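PDB 4PF8: TRAP-T family transporter, DctP (Periplasmic binding) subunit from Sulfitobacter sp. NAS-14.1, which binds beta-D-galacturonate and probably delivers it, as the periplasmic solute-binding subunit, to the membrane components of a TRAP transporter. Local coordinates for residues N100-P105 with N319-A324. Sequence-based numbering, arbitrary orientation. Where two conformers were deposited one is given.
Sequences NVVSLP and NLFRNA
Phe321, in the last turn of helix 315-322, meets two valines in the 3-10 segment that runs through 100-102, and its ring carries the whole contact. From CB the side chain sets out toward the 100-105 segment, and CG lies beside the backbone N and anti to the carbonyl carbon (chi1 -75°). Chi2 of 78° then stands the ring nearly perpendicular to the CA-CB-CG plane, presenting a face to Val101. Beyond CG, CD1 of Phe321 lies 4.1 Å from Val101 CG2, and the next atom out, CE1, comes to 3.9 Å from the same methyl. In this one of two deposited Val101 conformers, that methyl sits 4.3 Å from the ring centroid, 26° off the normal, which meets the geometry of a CH-pi contact. It is displaced from the ring centre toward the CD1-CE1 side, and the two side chains cross at about a right angle. On the other ortho-meta branch, CE2 meets Val102 CG1 at 4.1 Å, a looser, oblique approach. Pro122 and Leu126 of helix 121-132 also touch the ring, and Leu126 touches Val102 as well, giving the two segments a shared apolar neighbour.

No hydrogen bond crosses between the segments. Within the helix, Arg322 turns side-on to Asn319 one turn back, NE (2.6 Å) and NH2 (2.8 Å) both reaching Asn319 OD1 close to the guanidinium plane; Ser103 N bonds to Asn100 O, closing the turn.

The geometry is that of plain apolar packing, joining the C-terminal helix to the loop between helices 89-92 and 111-118, with the side chain of Val102 about 11 Å from the bound sugar. With all three touching residues buried, the direct association probably rests on dispersion and the exclusion of water.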
# COMPACT_ATOMS: atom_id res chain seq x y z
N ASN A 100 -5.41 2.76 -10.31
CA ASN A 100 -4.52 1.73 -10.85
C ASN A 100 -3.17 2.27 -11.26
O ASN A 100 -2.19 1.56 -11.24
CB ASN A 100 -5.16 0.98 -12.02
CG ASN A 100 -6.20 0.01 -11.58
OD1 ASN A 100 -5.91 -0.93 -10.84
ND2 ASN A 100 -7.44 0.22 -12.01
N VAL A 101 -3.13 3.55 -11.63
CA VAL A 101 -1.89 4.14 -12.14
C VAL A 101 -0.71 4.05 -11.16
O VAL A 101 0.43 3.99 -11.59
CB VAL A 101 -2.09 5.61 -12.58
CG1 VAL A 101 -3.16 5.69 -13.66
CG2 VAL A 101 -2.45 6.49 -11.38
N VAL A 102 -0.97 4.07 -9.86
CA VAL A 102 0.12 4.00 -8.88
C VAL A 102 0.59 2.58 -8.63
O VAL A 102 1.62 2.36 -7.99
CB VAL A 102 -0.23 4.66 -7.52
CG1 VAL A 102 -0.66 6.08 -7.73
CG2 VAL A 102 -1.30 3.83 -6.77
N SER A 103 -0.15 1.61 -9.15
CA SER A 103 0.23 0.20 -9.04
C SER A 103 1.01 -0.32 -10.25
O SER A 103 1.28 -1.51 -10.36
CB SER A 103 -1.01 -0.66 -8.83
OG SER A 103 -1.48 -0.47 -7.52
N LEU A 104 1.36 0.59 -11.16
CA LEU A 104 2.18 0.19 -12.29
C LEU A 104 3.62 0.07 -11.83
O LEU A 104 4.10 0.89 -11.08
CB LEU A 104 2.04 1.24 -13.40
CG LEU A 104 0.69 1.20 -14.13
CD1 LEU A 104 0.52 2.44 -14.97
CD2 LEU A 104 0.57 -0.04 -15.00
N PRO A 105 4.32 -0.99 -12.27
CA PRO A 105 5.67 -1.19 -11.77
C PRO A 105 6.61 -0.08 -12.23
O PRO A 105 6.55 0.35 -13.38
CB PRO A 105 6.10 -2.54 -12.38
CG PRO A 105 5.06 -2.91 -13.36
CD PRO A 105 3.82 -2.08 -13.09
N ASN A 319 0.61 9.12 -17.94
CA ASN A 319 1.75 9.94 -18.35
C ASN A 319 2.05 11.05 -17.35
O ASN A 319 3.20 11.43 -17.14
CB ASN A 319 1.53 10.49 -19.75
CG ASN A 319 1.55 9.39 -20.80
OD1 ASN A 319 2.25 8.40 -20.64
ND2 ASN A 319 0.78 9.57 -21.87
N LEU A 320 1.00 11.57 -16.73
CA LEU A 320 1.17 12.52 -15.64
C LEU A 320 2.14 11.96 -14.59
O LEU A 320 2.94 12.70 -14.02
CB LEU A 320 -0.19 12.84 -15.02
CG LEU A 320 -0.31 14.05 -14.11
CD1 LEU A 320 0.15 15.30 -14.82
CD2 LEU A 320 -1.76 14.20 -13.65
N PHE A 321 2.08 10.65 -14.34
CA PHE A 321 2.97 10.03 -13.37
C PHE A 321 4.30 9.58 -13.99
O PHE A 321 5.36 10.02 -13.57
CB PHE A 321 2.29 8.84 -12.67
CG PHE A 321 1.27 9.26 -11.65
CD1 PHE A 321 0.01 9.68 -12.03
CD2 PHE A 321 1.58 9.26 -10.30
CE1 PHE A 321 -0.92 10.08 -11.09
CE2 PHE A 321 0.65 9.66 -9.36
CZ PHE A 321 -0.59 10.07 -9.76
N ARG A 322 4.24 8.72 -14.99
CA ARG A 322 5.45 8.06 -15.46
C ARG A 322 6.42 9.01 -16.17
O ARG A 322 7.61 8.71 -16.28
CB ARG A 322 5.12 6.86 -16.35
CG ARG A 322 4.59 7.23 -17.71
CD ARG A 322 4.40 6.00 -18.59
NE ARG A 322 3.70 6.35 -19.82
CZ ARG A 322 3.36 5.47 -20.77
NH1 ARG A 322 3.67 4.19 -20.64
NH2 ARG A 322 2.72 5.89 -21.85
N ASN A 323 5.92 10.15 -16.65
CA ASN A 323 6.77 11.11 -17.33
C ASN A 323 7.12 12.31 -16.47
O ASN A 323 7.67 13.30 -16.96
CB ASN A 323 6.09 11.61 -18.62
CG ASN A 323 5.94 10.51 -19.66
OD1 ASN A 323 6.72 9.55 -19.68
ND2 ASN A 323 4.95 10.65 -20.53
N ALA A 324 6.80 12.25 -15.18
CA ALA A 324 7.11 13.37 -14.29
C ALA A 324 8.62 13.54 -14.19
O ALA A 324 9.35 12.56 -13.96
CB ALA A 324 6.52 13.12 -12.91